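Local atomic coordinates of gamma-glutamyltransferase 1 Threonine peptidase. MEROPS family T03 (Pseudomonas nitroreducens, PDB entry 7D9E), a protein that transfers gamma-glutamyl groups from glutathione and related peptides to amino acids or to water, as an N-terminal nucleophile (Ntn) hydrolase. Residues A120-H125 with A138-T143; M164-A169 with A180-G185. All blocks are in the same frame, centred on the assembly; numbering follows the deposited sequence. Where two conformers were deposited one is given.

Overall arrangement
Contact 2 is buried, its centre about 9 Å from that of the chain, while contact 1, its centre about 14 Å from that of the chain, is partly buried. Contact 2 closes the open end of the hairpin formed by strands 168-173 and 176-181 and runs close to the glutamate-binding loop; its chemistry is backbone pairing and a carboxylate-guanidinium network centred on Asp182 and Arg184. Contact 1 joins two loops, one after helix 115-120 and one before helix 144-153, through a tyrosine-to-carbonyl hydrogen bond, a water and side-chain packing. The two meet at Arg123, whose NH2 reaches from residues 120-125 to Asp182 and Met164, and at Tyr139, which packs on Pro183 and Arg184.

Contact 1. Residues A120-H125 with A138-T143; sequences AAQRVH and AYAPLT
The phenol of Tyr139 donates from OH to the carbonyl of Ala120, OH to O 2.7 Å, meeting an oxygen lone pair in the carbonyl plane at a C=O...OH angle of 123°. Ala120 O lies at the edge of the ring, in its plane, while the methyl CB of Ala120 is 3.5 Å from Tyr139 OH. With CG anti to the backbone N (chi1 162°), the ring of Tyr139 extends toward the end of helix 115-120. Further along, the methyl of Ala140 rests against the base of Gln122, CB to CB 3.7 Å, and the extended Gln122 chain continues past the carbonyl of Ala140 to cross Leu142 at about a right angle. Leu142 also turns its branch to Val124, whose CG1 lies 3.9 Å from Leu142 CD1; Ile300 of the partner chain packs on both residues. Between the backbones, a water lies within hydrogen-bonding distance of both, 2.8 Å from Arg123 O and 2.7 Å from Ala140 O. This is loop-to-loop packing away from the glutamyl site, joining the segment between helix 115-120 and strand 125-126 to the one between strand 133-136 and helix 144-153.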
ATOM      1  N   ALA B 120      -6.579  14.608   8.829  1.00 15.73           N
ATOM      2  CA  ALA B 120      -7.912  14.349   9.344  1.00 17.16           C
ATOM      3  C   ALA B 120      -9.004  14.741   8.361  1.00 17.35           C
ATOM      4  O   ALA B 120     -10.131  14.274   8.507  1.00 18.47           O
ATOM      5  CB  ALA B 120      -8.150  15.109  10.646  1.00 18.74           C
ATOM      6  N   ALA B 121      -8.699  15.595   7.390  1.00 16.35           N
ATOM      7  CA  ALA B 121      -9.712  16.094   6.478  1.00 16.30           C
ATOM      8  C   ALA B 121     -10.431  14.966   5.750  1.00 15.90           C
ATOM      9  O   ALA B 121      -9.836  13.936   5.396  1.00 16.34           O
ATOM     10  CB  ALA B 121      -9.081  17.053   5.473  1.00 16.95           C
ATOM     11  N   GLN B 122     -11.717  15.201   5.474  1.00 17.70           N
ATOM     12  CA  GLN B 122     -12.479  14.328   4.594  1.00 16.42           C
ATOM     13  C   GLN B 122     -11.712  14.040   3.310  1.00 17.72           C
ATOM     14  O   GLN B 122     -11.114  14.939   2.714  1.00 16.32           O
ATOM     15  CB  GLN B 122     -13.796  15.017   4.230  1.00 16.47           C
ATOM     16  CG  GLN B 122     -14.698  14.233   3.305  1.00 16.84           C
ATOM     17  CD  GLN B 122     -15.984  14.991   3.044  1.00 20.67           C
ATOM     18  OE1 GLN B 122     -17.096  14.548   3.390  1.00 24.15           O
ATOM     19  NE2 GLN B 122     -15.835  16.164   2.478  1.00 21.19           N
ATOM     20  N   ARG B 123     -11.732  12.772   2.893  1.00 15.89           N
ATOM     21  CA  ARG B 123     -11.214  12.356   1.597  1.00 14.61           C
ATOM     22  C   ARG B 123     -12.303  11.594   0.864  1.00 14.84           C
ATOM     23  O   ARG B 123     -13.121  10.902   1.482  1.00 17.49           O
ATOM     24  CB  ARG B 123      -9.963  11.473   1.710  1.00 16.31           C
ATOM     25  CG  ARG B 123      -8.776  12.233   2.278  1.00 16.12           C
ATOM     26  CD  ARG B 123      -7.498  11.466   2.182  1.00 14.22           C
ATOM     27  NE  ARG B 123      -7.461  10.251   2.981  1.00 14.65           N
ATOM     28  CZ  ARG B 123      -7.006  10.167   4.230  1.00 15.39           C
ATOM     29  NH1 ARG B 123      -6.590  11.257   4.865  1.00 16.90           N
ATOM     30  NH2 ARG B 123      -7.003   9.009   4.854  1.00 16.28           N
ATOM     31  N   VAL B 124     -12.323  11.739  -0.465  1.00 15.82           N
ATOM     32  CA  VAL B 124     -13.280  11.025  -1.308  1.00 15.67           C
ATOM     33  C   VAL B 124     -12.518  10.456  -2.495  1.00 15.14           C
ATOM     34  O   VAL B 124     -11.350  10.769  -2.712  1.00 17.60           O
ATOM     35  CB  VAL B 124     -14.456  11.916  -1.777  1.00 17.59           C
ATOM     36  CG1 VAL B 124     -15.238  12.424  -0.560  1.00 20.49           C
ATOM     37  CG2 VAL B 124     -13.966  13.036  -2.647  1.00 19.43           C
ATOM     38  N   HIS B 125     -13.201   9.644  -3.301  1.00 15.73           N
ATOM     39  CA  HIS B 125     -12.507   8.930  -4.363  1.00 17.64           C
ATOM     40  C   HIS B 125     -13.418   8.689  -5.558  1.00 18.22           C
ATOM     41  O   HIS B 125     -14.579   8.302  -5.400  1.00 19.10           O
ATOM     42  CB  HIS B 125     -12.035   7.584  -3.807  1.00 16.46           C
ATOM     43  CG  HIS B 125     -11.369   6.703  -4.808  1.00 15.91           C
ATOM     44  ND1 HIS B 125     -10.099   6.953  -5.292  1.00 17.41           N
ATOM     45  CD2 HIS B 125     -11.802   5.583  -5.432  1.00 17.24           C
ATOM     46  CE1 HIS B 125      -9.772   6.002  -6.156  1.00 17.13           C
ATOM     47  NE2 HIS B 125     -10.789   5.164  -6.263  1.00 18.92           N
ATOM     48  N   ALA B 138     -17.386   6.367   6.318  1.00 19.56           N
ATOM     49  CA  ALA B 138     -18.270   6.722   7.418  1.00 22.46           C
ATOM     50  C   ALA B 138     -17.590   7.651   8.411  1.00 19.14           C
ATOM     51  O   ALA B 138     -18.276   8.282   9.224  1.00 22.47           O
ATOM     52  CB  ALA B 138     -18.784   5.456   8.104  1.00 27.79           C
ATOM     53  N   TYR B 139     -16.257   7.727   8.372  1.00 19.56           N
ATOM     54  CA  TYR B 139     -15.531   8.692   9.188  1.00 19.06           C
ATOM     55  C   TYR B 139     -15.899  10.126   8.831  1.00 19.15           C
ATOM     56  O   TYR B 139     -16.094  10.962   9.724  1.00 20.99           O
ATOM     57  CB  TYR B 139     -14.022   8.437   9.035  1.00 18.58           C
ATOM     58  CG  TYR B 139     -13.176   9.605   9.473  1.00 16.84           C
ATOM     59  CD1 TYR B 139     -12.838   9.791  10.805  1.00 16.73           C
ATOM     60  CD2 TYR B 139     -12.695  10.508   8.539  1.00 16.10           C
ATOM     61  CE1 TYR B 139     -12.075  10.865  11.195  1.00 22.34           C
ATOM     62  CE2 TYR B 139     -11.943  11.587   8.923  1.00 16.66           C
ATOM     63  CZ  TYR B 139     -11.620  11.753  10.250  1.00 20.36           C
ATOM     64  OH  TYR B 139     -10.863  12.832  10.649  1.00 23.17           O
ATOM     65  N   ALA B 140     -16.001  10.434   7.537  1.00 18.98           N
ATOM     66  CA  ALA B 140     -16.323  11.783   7.068  1.00 19.99           C
ATOM     67  C   ALA B 140     -17.213  11.677   5.845  1.00 20.19           C
ATOM     68  O   ALA B 140     -16.785  11.929   4.714  1.00 19.68           O
ATOM     69  CB  ALA B 140     -15.047  12.564   6.755  1.00 20.29           C
ATOM     70  N   PRO B 141     -18.467  11.294   6.033  1.00 20.62           N
ATOM     71  CA  PRO B 141     -19.327  11.043   4.875  1.00 22.32           C
ATOM     72  C   PRO B 141     -19.663  12.327   4.137  1.00 20.78           C
ATOM     73  O   PRO B 141     -19.649  13.423   4.705  1.00 23.16           O
ATOM     74  CB  PRO B 141     -20.583  10.423   5.492  1.00 24.73           C
ATOM     75  CG  PRO B 141     -20.589  10.913   6.904  1.00 24.27           C
ATOM     76  CD  PRO B 141     -19.143  10.990   7.308  1.00 23.26           C
ATOM     77  N   LEU B 142     -19.946  12.177   2.849  1.00 23.24           N
ATOM     78  CA  LEU B 142     -20.481  13.284   2.073  1.00 22.89           C
ATOM     79  C   LEU B 142     -21.918  13.547   2.495  1.00 26.08           C
ATOM     80  O   LEU B 142     -22.760  12.642   2.487  1.00 30.02           O
ATOM     81  CB  LEU B 142     -20.422  12.953   0.585  1.00 24.76           C
ATOM     82  CG  LEU B 142     -19.050  13.166  -0.048  1.00 24.91           C
ATOM     83  CD1 LEU B 142     -18.996  12.574  -1.457  1.00 24.49           C
ATOM     84  CD2 LEU B 142     -18.672  14.630  -0.069  1.00 26.16           C
ATOM     85  N   THR B 143     -22.197  14.790   2.877  1.00 23.60           N
ATOM     86  CA  THR B 143     -23.520  15.152   3.350  1.00 26.32           C
ATOM     87  C   THR B 143     -23.801  16.599   2.977  1.00 28.49           C
ATOM     88  O   THR B 143     -22.921  17.332   2.508  1.00 29.05           O
ATOM     89  CB  THR B 143     -23.644  15.010   4.873  1.00 34.11           C
ATOM     90  OG1 THR B 143     -22.778  15.961   5.505  1.00 38.09           O
ATOM     91  CG2 THR B 143     -23.288  13.611   5.332  1.00 43.06           C
TER
HETATM   92  O   HOH W   1     -15.556  10.475   2.762  1.00 22.60           O

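Contact 2. Residues M164-A169 with A180-G185; sequences MGDIQA and ASDPRG
Backbone pairing joins Ala169 and Ala180, an antiparallel hydrogen-bonded pair in which Ala169 N donates to Ala180 O and Ala180 N to Ala169 O, both 2.9 Å. Next to it Gln168 and Ser181 form a non-hydrogen-bonded pair, and their side chains, on the same face, bond instead: the bend at chi2 (-61°) of Gln168 turns its amide back to Ser181, whose OG donates to Gln168 OE1 in the amide plane (3.0 Å). Just past the open end of the hairpin of strands 168-173 and 176-181, Asp182 N donates to Ile167 O, and a type I turn from Asp182 to Gly185 follows. Among the charged groups, Asp182 OD2 takes the Ile167 N-H on its anti lone pair (2.9 Å, 161°) and also pairs with Arg123. OD1 accepts from Arg184 N in an Asx turn and, on its syn lone pair, from Arg184 NH1 in an in-plane salt bridge of 2.8 Å. Replacing Asp182 by an alanine is likely to cost Arg184 and Arg123 a shared carboxylate and the Ile167 amide its acceptor. A water accepts from Gln168 NE2 and donates to Asp166 OD1 and Asp182 O. Arg184 CD packs against Gly165 O (3.4 Å), where the side-chain position of Gly165 is about 5 Å from that of Gly93 in the ligand pocket and about 8 Å from the bound 6-diazenyl-5-oxo-L-norleucine.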
ATOM      1  N   MET B 164     -11.353   5.537   4.427  0.58 17.62           N
ATOM      2  CA  MET B 164     -10.672   5.945   3.205  0.58 16.95           C
ATOM      3  C   MET B 164      -9.193   6.172   3.507  0.58 18.25           C
ATOM      4  O   MET B 164      -8.684   7.297   3.508  0.58 18.17           O
ATOM      5  CB  MET B 164     -11.338   7.208   2.672  0.58 18.59           C
ATOM      6  CG  MET B 164     -10.787   7.746   1.371  0.58 24.49           C
ATOM      7  SD  MET B 164     -11.371   6.778  -0.023  0.58 20.64           S
ATOM      8  CE  MET B 164     -13.133   7.115   0.001  0.58 21.51           C
ATOM      9  N   GLY B 165      -8.491   5.063   3.769  1.00 19.58           N
ATOM     10  CA  GLY B 165      -7.080   5.134   4.078  1.00 18.31           C
ATOM     11  C   GLY B 165      -6.790   5.251   5.558  1.00 18.12           C
ATOM     12  O   GLY B 165      -7.670   5.210   6.425  1.00 20.11           O
ATOM     13  N   ASP B 166      -5.490   5.377   5.840  1.00 15.48           N
ATOM     14  CA  ASP B 166      -4.905   5.390   7.181  1.00 15.17           C
ATOM     15  C   ASP B 166      -3.511   6.001   7.010  1.00 15.54           C
ATOM     16  O   ASP B 166      -2.481   5.316   7.078  1.00 17.49           O
ATOM     17  CB  ASP B 166      -4.926   4.015   7.823  1.00 17.17           C
ATOM     18  CG  ASP B 166      -4.518   4.043   9.285  1.00 24.82           C
ATOM     19  OD1 ASP B 166      -4.505   5.126   9.902  1.00 28.14           O
ATOM     20  OD2 ASP B 166      -4.278   2.956   9.838  1.00 26.59           O
ATOM     21  N   ILE B 167      -3.484   7.295   6.751  1.00 14.84           N
ATOM     22  CA  ILE B 167      -2.223   7.971   6.461  1.00 14.18           C
ATOM     23  C   ILE B 167      -1.368   7.983   7.721  1.00 16.13           C
ATOM     24  O   ILE B 167      -1.839   8.324   8.822  1.00 17.07           O
ATOM     25  CB  ILE B 167      -2.534   9.398   5.987  1.00 16.64           C
ATOM     26  CG1 ILE B 167      -3.161   9.415   4.576  1.00 18.76           C
ATOM     27  CG2 ILE B 167      -1.234  10.225   5.965  1.00 19.84           C
ATOM     28  CD1 ILE B 167      -2.163   9.392   3.430  1.00 20.04           C
ATOM     29  N   GLN B 168      -0.083   7.680   7.556  1.00 16.35           N
ATOM     30  CA  GLN B 168       0.903   7.810   8.617  1.00 15.64           C
ATOM     31  C   GLN B 168       1.989   8.706   8.050  1.00 17.61           C
ATOM     32  O   GLN B 168       2.635   8.341   7.064  1.00 17.98           O
ATOM     33  CB  GLN B 168       1.478   6.461   9.028  1.00 16.74           C
ATOM     34  CG  GLN B 168       0.436   5.466   9.488  1.00 16.97           C
ATOM     35  CD  GLN B 168      -0.321   5.934  10.693  1.00 21.74           C
ATOM     36  OE1 GLN B 168       0.222   6.650  11.540  1.00 23.92           O
ATOM     37  NE2 GLN B 168      -1.550   5.486  10.809  1.00 23.96           N
ATOM     38  N   ALA B 169       2.173   9.886   8.644  1.00 16.90           N
ATOM     39  CA  ALA B 169       2.993  10.916   8.045  1.00 17.84           C
ATOM     40  C   ALA B 169       3.946  11.558   9.050  1.00 15.56           C
ATOM     41  O   ALA B 169       3.664  11.651  10.250  1.00 18.12           O
ATOM     42  CB  ALA B 169       2.118  12.039   7.432  1.00 19.06           C
ATOM     43  N   ALA B 180       1.860  12.675  12.256  1.00 19.67           N
ATOM     44  CA  ALA B 180       0.407  12.614  12.216  1.00 20.81           C
ATOM     45  C   ALA B 180       0.006  11.183  11.892  1.00 18.82           C
ATOM     46  O   ALA B 180       0.494  10.593  10.916  1.00 18.80           O
ATOM     47  CB  ALA B 180      -0.176  13.556  11.157  1.00 24.67           C
ATOM     48  N   SER B 181      -0.901  10.655  12.715  1.00 19.70           N
ATOM     49  CA  SER B 181      -1.540   9.359  12.530  1.00 17.83           C
ATOM     50  C   SER B 181      -3.019   9.590  12.253  1.00 17.40           C
ATOM     51  O   SER B 181      -3.703  10.314  12.988  1.00 20.33           O
ATOM     52  CB  SER B 181      -1.377   8.495  13.777  1.00 27.96           C
ATOM     53  OG  SER B 181       0.003   8.279  14.038  1.00 29.85           O
ATOM     54  N   ASP B 182      -3.504   8.964  11.200  1.00 18.62           N
ATOM     55  CA  ASP B 182      -4.869   9.200  10.751  1.00 16.27           C
ATOM     56  C   ASP B 182      -5.873   8.859  11.840  1.00 17.89           C
ATOM     57  O   ASP B 182      -5.821   7.762  12.402  1.00 17.16           O
ATOM     58  CB  ASP B 182      -5.093   8.281   9.547  1.00 15.79           C
ATOM     59  CG  ASP B 182      -6.172   8.780   8.605  1.00 18.44           C
ATOM     60  OD1 ASP B 182      -7.265   9.156   9.096  1.00 17.18           O
ATOM     61  OD2 ASP B 182      -5.946   8.752   7.381  1.00 17.37           O
ATOM     62  N   PRO B 183      -6.801   9.759  12.157  1.00 16.50           N
ATOM     63  CA  PRO B 183      -7.866   9.410  13.099  1.00 17.59           C
ATOM     64  C   PRO B 183      -8.787   8.314  12.602  1.00 17.29           C
ATOM     65  O   PRO B 183      -9.606   7.824  13.398  1.00 20.27           O
ATOM     66  CB  PRO B 183      -8.612  10.733  13.319  1.00 20.03           C
ATOM     67  CG  PRO B 183      -8.184  11.626  12.225  1.00 25.67           C
ATOM     68  CD  PRO B 183      -6.939  11.112  11.594  1.00 18.27           C
ATOM     69  N   ARG B 184      -8.672   7.905  11.329  1.00 16.80           N
ATOM     70  CA  ARG B 184      -9.442   6.769  10.844  1.00 17.04           C
ATOM     71  C   ARG B 184      -8.966   5.455  11.438  1.00 18.77           C
ATOM     72  O   ARG B 184      -9.707   4.462  11.403  1.00 23.07           O
ATOM     73  CB  ARG B 184      -9.304   6.687   9.327  1.00 15.53           C
ATOM     74  CG  ARG B 184     -10.149   7.748   8.584  1.00 16.63           C
ATOM     75  CD  ARG B 184      -9.741   7.835   7.146  1.00 15.49           C
ATOM     76  NE  ARG B 184     -10.350   8.937   6.435  1.00 14.67           N
ATOM     77  CZ  ARG B 184      -9.930  10.204   6.477  1.00 15.53           C
ATOM     78  NH1 ARG B 184      -8.894  10.565   7.236  1.00 17.07           N
ATOM     79  NH2 ARG B 184     -10.513  11.153   5.750  1.00 17.29           N
ATOM     80  N   GLY B 185      -7.743   5.413  11.947  1.00 19.01           N
ATOM     81  CA  GLY B 185      -7.175   4.184  12.466  1.00 16.94           C
ATOM     82  C   GLY B 185      -6.650   4.328  13.870  1.00 16.59           C
ATOM     83  O   GLY B 185      -7.001   5.267  14.582  1.00 23.48           O
TER
HETATM   84  O   HOH W   2      -4.110   5.652  12.338  1.00 17.47           O